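PDB 1S7K: acetyl transferase from Salmonella typhimurium, which catalyses acetylation of the N-terminal alpha-amino group of ribosomal protein L7/L12, probably with acetyl-coenzyme A as donor, as a GNAT-family enzyme. Local coordinates for residues 97-102 / 133-138; 147-152 / 173-178. All coordinates share one frame; numbering follows the deposited sequence.

Interaction 1: residues 97-102 / 133-138; sequences AYIGYW and FVIKCR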
loop_
_atom_site.group_PDB
_atom_site.type_symbol
_atom_site.label_atom_id
_atom_site.label_comp_id
_atom_site.label_asym_id
_atom_site.label_seq_id
_atom_site.Cartn_x
_atom_site.Cartn_y
_atom_site.Cartn_z
ATOM N N ALA A 97 -3.551 2.268 8.960
ATOM C CA ALA A 97 -2.447 1.379 9.297
ATOM C C ALA A 97 -2.719 -0.023 8.806
ATOM O O ALA A 97 -3.873 -0.482 8.896
ATOM C CB ALA A 97 -2.238 1.354 10.774
ATOM N N TYR A 98 -1.689 -0.700 8.303
ATOM C CA TYR A 98 -1.841 -2.095 7.871
ATOM C C TYR A 98 -1.209 -2.948 8.991
ATOM O O TYR A 98 -0.094 -2.703 9.451
ATOM C CB TYR A 98 -1.124 -2.324 6.542
ATOM C CG TYR A 98 -1.718 -1.439 5.465
ATOM C CD1 TYR A 98 -1.273 -0.143 5.264
ATOM C CD2 TYR A 98 -2.786 -1.889 4.716
ATOM C CE1 TYR A 98 -1.917 0.704 4.303
ATOM C CE2 TYR A 98 -3.428 -1.079 3.788
ATOM C CZ TYR A 98 -2.999 0.197 3.579
ATOM O OH TYR A 98 -3.636 0.944 2.615
ATOM N N ILE A 99 -1.951 -3.917 9.455
ATOM C CA ILE A 99 -1.502 -4.746 10.573
ATOM C C ILE A 99 -0.685 -6.010 10.199
ATOM O O ILE A 99 -1.046 -6.752 9.283
ATOM C CB ILE A 99 -2.761 -5.213 11.395
ATOM C CG1 ILE A 99 -3.421 -4.024 12.111
ATOM C CG2 ILE A 99 -2.346 -6.315 12.379
ATOM C CD1 ILE A 99 -4.940 -4.155 12.380
ATOM N N GLY A 100 0.357 -6.313 10.956
ATOM C CA GLY A 100 1.109 -7.559 10.675
ATOM C C GLY A 100 1.383 -8.173 12.050
ATOM O O GLY A 100 1.387 -7.437 12.987
ATOM N N TYR A 101 1.498 -9.493 12.192
ATOM C CA TYR A 101 1.787 -10.056 13.525
ATOM C C TYR A 101 2.338 -11.453 13.374
ATOM O O TYR A 101 2.195 -12.083 12.312
ATOM C CB TYR A 101 0.507 -10.189 14.392
ATOM C CG TYR A 101 -0.297 -11.490 14.125
ATOM C CD1 TYR A 101 -0.235 -12.589 14.998
ATOM C CD2 TYR A 101 -1.109 -11.601 13.017
ATOM C CE1 TYR A 101 -0.994 -13.788 14.753
ATOM C CE2 TYR A 101 -1.872 -12.786 12.758
ATOM C CZ TYR A 101 -1.804 -13.882 13.625
ATOM O OH TYR A 101 -2.532 -15.045 13.289
ATOM N N TRP A 102 3.002 -11.910 14.436
ATOM C CA TRP A 102 3.447 -13.287 14.499
ATOM C C TRP A 102 3.676 -13.656 15.945
ATOM O O TRP A 102 4.167 -12.850 16.741
ATOM C CB TRP A 102 4.657 -13.560 13.600
ATOM C CG TRP A 102 5.889 -12.951 13.936
ATOM C CD1 TRP A 102 6.369 -11.749 13.496
ATOM C CD2 TRP A 102 6.890 -13.509 14.806
ATOM N NE1 TRP A 102 7.643 -11.515 14.061
ATOM C CE2 TRP A 102 7.968 -12.584 14.863
ATOM C CE3 TRP A 102 6.976 -14.701 15.548
ATOM C CZ2 TRP A 102 9.134 -12.824 15.643
ATOM C CZ3 TRP A 102 8.143 -14.935 16.326
ATOM C CH2 TRP A 102 9.189 -14.006 16.362
ATOM N N PHE A 133 -7.980 0.624 10.407
ATOM C CA PHE A 133 -7.018 -0.432 10.665
ATOM C C PHE A 133 -7.233 -1.491 9.640
ATOM O O PHE A 133 -8.370 -1.948 9.469
ATOM C CB PHE A 133 -7.233 -1.013 12.078
ATOM C CG PHE A 133 -7.101 0.012 13.158
ATOM C CD1 PHE A 133 -8.215 0.736 13.573
ATOM C CD2 PHE A 133 -5.851 0.307 13.693
ATOM C CE1 PHE A 133 -8.088 1.740 14.506
ATOM C CE2 PHE A 133 -5.717 1.334 14.648
ATOM C CZ PHE A 133 -6.858 2.049 15.053
ATOM N N VAL A 134 -6.176 -1.869 8.943
ATOM C CA VAL A 134 -6.326 -2.815 7.851
ATOM C C VAL A 134 -5.559 -4.076 7.980
ATOM O O VAL A 134 -4.439 -4.032 8.441
ATOM C CB VAL A 134 -5.861 -2.144 6.531
ATOM C CG1 VAL A 134 -6.045 -3.090 5.324
ATOM C CG2 VAL A 134 -6.725 -0.825 6.333
ATOM N N ILE A 135 -6.193 -5.214 7.656
ATOM C CA ILE A 135 -5.475 -6.519 7.654
ATOM C C ILE A 135 -5.528 -7.067 6.250
ATOM O O ILE A 135 -6.645 -7.321 5.722
ATOM C CB ILE A 135 -6.131 -7.581 8.569
ATOM C CG1 ILE A 135 -5.841 -7.214 10.027
ATOM C CG2 ILE A 135 -5.563 -9.035 8.203
ATOM C CD1 ILE A 135 -6.653 -7.972 11.130
ATOM N N LYS A 136 -4.360 -7.235 5.623
ATOM C CA LYS A 136 -4.313 -7.870 4.300
ATOM C C LYS A 136 -3.695 -9.219 4.604
ATOM O O LYS A 136 -2.627 -9.260 5.279
ATOM C CB LYS A 136 -3.383 -7.082 3.352
ATOM C CG LYS A 136 -3.928 -5.752 2.893
ATOM C CD LYS A 136 -2.832 -4.863 2.289
ATOM C CE LYS A 136 -2.392 -5.352 0.974
ATOM N NZ LYS A 136 -1.164 -4.550 0.560
ATOM N N CYS A 137 -4.384 -10.301 4.233
ATOM C CA CYS A 137 -3.752 -11.617 4.453
ATOM C C CYS A 137 -4.179 -12.577 3.349
ATOM O O CYS A 137 -5.294 -12.442 2.777
ATOM C CB CYS A 137 -4.175 -12.142 5.800
ATOM S SG CYS A 137 -5.991 -12.433 6.007
ATOM N N ARG A 138 -3.334 -13.561 3.049
ATOM C CA ARG A 138 -3.648 -14.516 1.983
ATOM C C ARG A 138 -4.990 -15.184 2.267
ATOM O O ARG A 138 -5.329 -15.445 3.423
ATOM C CB ARG A 138 -2.569 -15.593 1.887
ATOM C CG ARG A 138 -1.278 -15.083 1.251
ATOM C CD ARG A 138 -0.206 -16.245 1.115
ATOM N NE ARG A 138 -0.546 -17.415 1.926
ATOM C CZ ARG A 138 -0.232 -17.613 3.205
ATOM N NH1 ARG A 138 -0.649 -18.721 3.788
ATOM N NH2 ARG A 138 0.505 -16.730 3.913
HETATM O O HOH W 1 -2.105 -5.875 6.623
HETATM O O HOH W 2 -1.455 -9.003 7.785
#

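Interaction 2: residues 147-152 / 173-178; sequences VARRNH and NMYARI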
loop_
_atom_site.group_PDB
_atom_site.type_symbol
_atom_site.label_atom_id
_atom_site.label_comp_id
_atom_site.label_asym_id
_atom_site.label_seq_id
_atom_site.Cartn_x
_atom_site.Cartn_y
_atom_site.Cartn_z
ATOM N N VAL A 147 -8.311 -14.217 12.788
ATOM C CA VAL A 147 -8.075 -13.035 13.637
ATOM C C VAL A 147 -8.942 -11.908 13.081
ATOM O O VAL A 147 -9.647 -11.239 13.815
ATOM C CB VAL A 147 -6.552 -12.615 13.613
ATOM C CG1 VAL A 147 -6.365 -11.289 14.284
ATOM C CG2 VAL A 147 -5.707 -13.678 14.400
ATOM N N ALA A 148 -8.902 -11.720 11.767
ATOM C CA ALA A 148 -9.695 -10.646 11.198
ATOM C C ALA A 148 -11.172 -10.782 11.563
ATOM O O ALA A 148 -11.811 -9.820 12.049
ATOM C CB ALA A 148 -9.485 -10.563 9.717
ATOM N N ARG A 149 -11.718 -11.975 11.413
ATOM C CA ARG A 149 -13.140 -12.159 11.739
ATOM C C ARG A 149 -13.479 -12.063 13.213
ATOM O O ARG A 149 -14.482 -11.482 13.547
ATOM C CB ARG A 149 -13.654 -13.495 11.162
ATOM C CG ARG A 149 -13.675 -13.530 9.606
ATOM C CD ARG A 149 -14.336 -14.876 9.181
ATOM N NE ARG A 149 -13.608 -15.988 9.770
ATOM C CZ ARG A 149 -12.802 -16.798 9.086
ATOM N NH1 ARG A 149 -12.638 -16.628 7.771
ATOM N NH2 ARG A 149 -12.136 -17.749 9.722
ATOM N N ARG A 150 -12.668 -12.628 14.100
ATOM C CA ARG A 150 -12.905 -12.575 15.545
ATOM C C ARG A 150 -12.814 -11.142 16.092
ATOM O O ARG A 150 -13.338 -10.868 17.165
ATOM C CB ARG A 150 -11.851 -13.378 16.318
ATOM C CG ARG A 150 -11.836 -14.855 16.078
ATOM C CD ARG A 150 -12.748 -15.635 17.022
ATOM N NE ARG A 150 -12.839 -16.988 16.484
ATOM C CZ ARG A 150 -13.533 -17.971 17.019
ATOM N NH1 ARG A 150 -14.217 -17.774 18.142
ATOM N NH2 ARG A 150 -13.543 -19.157 16.415
ATOM N N ASN A 151 -12.119 -10.247 15.374
ATOM C CA ASN A 151 -11.953 -8.912 15.848
ATOM C C ASN A 151 -12.798 -7.890 15.100
ATOM O O ASN A 151 -12.485 -6.720 15.059
ATOM C CB ASN A 151 -10.465 -8.632 15.867
ATOM C CG ASN A 151 -9.773 -9.539 16.902
ATOM O OD1 ASN A 151 -9.740 -9.183 18.084
ATOM N ND2 ASN A 151 -9.300 -10.753 16.477
ATOM N N HIS A 152 -13.845 -8.422 14.509
ATOM C CA HIS A 152 -14.911 -7.675 13.828
ATOM C C HIS A 152 -14.479 -6.819 12.672
ATOM O O HIS A 152 -14.977 -5.677 12.517
ATOM C CB HIS A 152 -15.624 -6.817 14.875
ATOM C CG HIS A 152 -15.771 -7.507 16.197
ATOM N ND1 HIS A 152 -16.592 -8.601 16.378
ATOM C CD2 HIS A 152 -15.116 -7.326 17.372
ATOM C CE1 HIS A 152 -16.437 -9.073 17.608
ATOM N NE2 HIS A 152 -15.549 -8.319 18.228
ATOM N N ASN A 173 -7.051 -11.335 1.001
ATOM C CA ASN A 173 -8.263 -10.681 1.499
ATOM C C ASN A 173 -7.859 -9.363 2.139
ATOM O O ASN A 173 -6.847 -9.271 2.853
ATOM C CB ASN A 173 -8.958 -11.555 2.542
ATOM C CG ASN A 173 -9.804 -12.665 1.907
ATOM O OD1 ASN A 173 -10.301 -12.522 0.791
ATOM N ND2 ASN A 173 -9.964 -13.782 2.624
ATOM N N MET A 174 -8.650 -8.336 1.880
ATOM C CA MET A 174 -8.398 -7.074 2.511
ATOM C C MET A 174 -9.557 -6.851 3.455
ATOM O O MET A 174 -10.719 -6.792 3.032
ATOM C CB MET A 174 -8.303 -5.920 1.492
ATOM C CG MET A 174 -8.204 -4.581 2.316
ATOM S SD MET A 174 -7.888 -3.125 1.299
ATOM C CE MET A 174 -6.174 -3.462 0.893
ATOM N N TYR A 175 -9.220 -6.678 4.739
ATOM C CA TYR A 175 -10.181 -6.462 5.838
ATOM C C TYR A 175 -9.947 -5.104 6.475
ATOM O O TYR A 175 -8.804 -4.634 6.548
ATOM C CB TYR A 175 -9.951 -7.481 6.956
ATOM C CG TYR A 175 -10.333 -8.911 6.654
ATOM C CD1 TYR A 175 -11.639 -9.369 6.873
ATOM C CD2 TYR A 175 -9.367 -9.826 6.224
ATOM C CE1 TYR A 175 -11.947 -10.774 6.677
ATOM C CE2 TYR A 175 -9.661 -11.167 6.025
ATOM C CZ TYR A 175 -10.965 -11.645 6.266
ATOM O OH TYR A 175 -11.229 -13.038 6.139
ATOM N N ALA A 176 -10.999 -4.463 6.937
ATOM C CA ALA A 176 -10.773 -3.183 7.612
ATOM C C ALA A 176 -11.724 -2.975 8.762
ATOM O O ALA A 176 -12.836 -3.518 8.788
ATOM C CB ALA A 176 -10.865 -1.936 6.606
ATOM N N ARG A 177 -11.253 -2.222 9.746
ATOM C CA ARG A 177 -12.089 -1.797 10.860
ATOM C C ARG A 177 -11.827 -0.324 11.064
ATOM O O ARG A 177 -10.645 0.080 11.107
ATOM C CB ARG A 177 -11.692 -2.521 12.158
ATOM C CG ARG A 177 -12.798 -2.309 13.213
ATOM C CD ARG A 177 -12.785 -3.418 14.291
ATOM N NE ARG A 177 -13.437 -2.905 15.480
ATOM C CZ ARG A 177 -13.252 -3.367 16.711
ATOM N NH1 ARG A 177 -12.442 -4.396 16.937
ATOM N NH2 ARG A 177 -13.811 -2.708 17.734
ATOM N N ILE A 178 -12.900 0.475 11.173
ATOM C CA ILE A 178 -12.771 1.909 11.428
ATOM C C ILE A 178 -13.199 2.132 12.909
ATOM O O ILE A 178 -14.233 1.582 13.365
ATOM C CB ILE A 178 -13.723 2.747 10.544
ATOM C CG1 ILE A 178 -13.489 2.456 9.039
ATOM C CG2 ILE A 178 -13.587 4.271 10.898
ATOM C CD1 ILE A 178 -12.251 2.993 8.467
HETATM O O HOH W 3 -13.672 -14.085 6.192
#

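Interaction 1: residues 97-102 / 133-138
Tyr98 and Val134 lie side by side on one face of the sheet, and the isopropyl group of Val134 meets the CD2-CE2 side of the phenol ring obliquely. Val134 CG1 stands 3.5 Å from Tyr98 CD2, and CB of the valine follows the same side of the ring. With CG1 of Val134 anti to the backbone N (chi1 -178°), that methyl is carried along the strand toward Lys136, whose CD reaches Tyr98 CD2 at 3.8 Å and extends the groove in which the ring rests. The phenol OH bonds to Glu91, and Met159 of the second subunit packs on the tyrosine. Strands 96-103 and 132-138 are joined through helix 112-127 in a beta-alpha-beta crossover, and they part as parallel neighbours in the V-shaped splay of the GNAT fold. Two backbone bonds pair them at the Ala97 and Phe133 end, Val134 N to Ala97 O and Ile99 N to Val134 O, both 2.7 Å. Beyond these, waters bridge Ile99 O to the Lys136 backbone: one accepts from Lys136 N at 2.8 Å and lies 3.0 Å from Ile99 O, another lies 2.7 Å from Ile99 O and 2.8 Å from Lys136 O. On the face turned to helix 112-127, Ile99 forms the bump: its CD1 drops between Phe133 CB (3.9 Å) and Ile135 CG1, while Leu117 of that helix touches the same isoleucine.

Interaction 2: residues 147-152 / 173-178
The methyl of Ala148 sits over the centre of the Tyr175 ring in a CH-pi contact, 3.5 Å from CB to the ring centroid and only 8° off the normal. At the far end of the ring, a water in its plane lies 2.7 Å from Tyr175 OH and accepts from Arg149 NH1 at 3.2 Å, linking the two side chains; the Arg149 guanidinium is turned 77° from the ring. Asn145, one helical turn before Arg149, also hydrogen-bonds the hydroxyl, so that this end of the ring is held while Ala148 covers one face. A second foothold lies where the helix ends. Arg177, its CG anti to the backbone N (chi1 -166°) and its chain extended as far as NE, sends NH1 to Asn151 O in a weak, bent bond of 3.0 Å. Its CD meets His152 O at 3.6 Å, and the edge of the imidazole faces NH1, with His152 CD2 over the guanidinium. These carbonyls are set by a Schellman motif with His152, at positive phi, as its C-prime residue. Asn151 ND2 adds a straight 2.7 Å bond to Val147 O, which also accepts from Asn151 N, and reaches Ser114, a CoA-binding residue. The end of helix 142-150 packs against one face of strand 168-178, next to helix 112-127, where Met121 touches Arg177, and the strand itself runs between strands 132-138 and 154-165.

Along the chain both segments of interaction 1 precede those of interaction 2, and their centres are 9 Å apart. Strand 132-138 leads into helix 142-150, and the same strand is the sheet neighbour of 168-178, so interaction 2 is built directly onto the second strand of interaction 1. Probable backbone hydrogen bonds, Cys137 O with Asn173 N and Phe133 N with Arg177 O, join the two along the sheet, while Tyr101 packs on Val147 across the splay. Residues known to bind CoA in this protein occur in both: Tyr101 and Cys137 in interaction 1, Arg150 in interaction 2. The two contacts thus probably flank the cofactor site, which is empty in this chain.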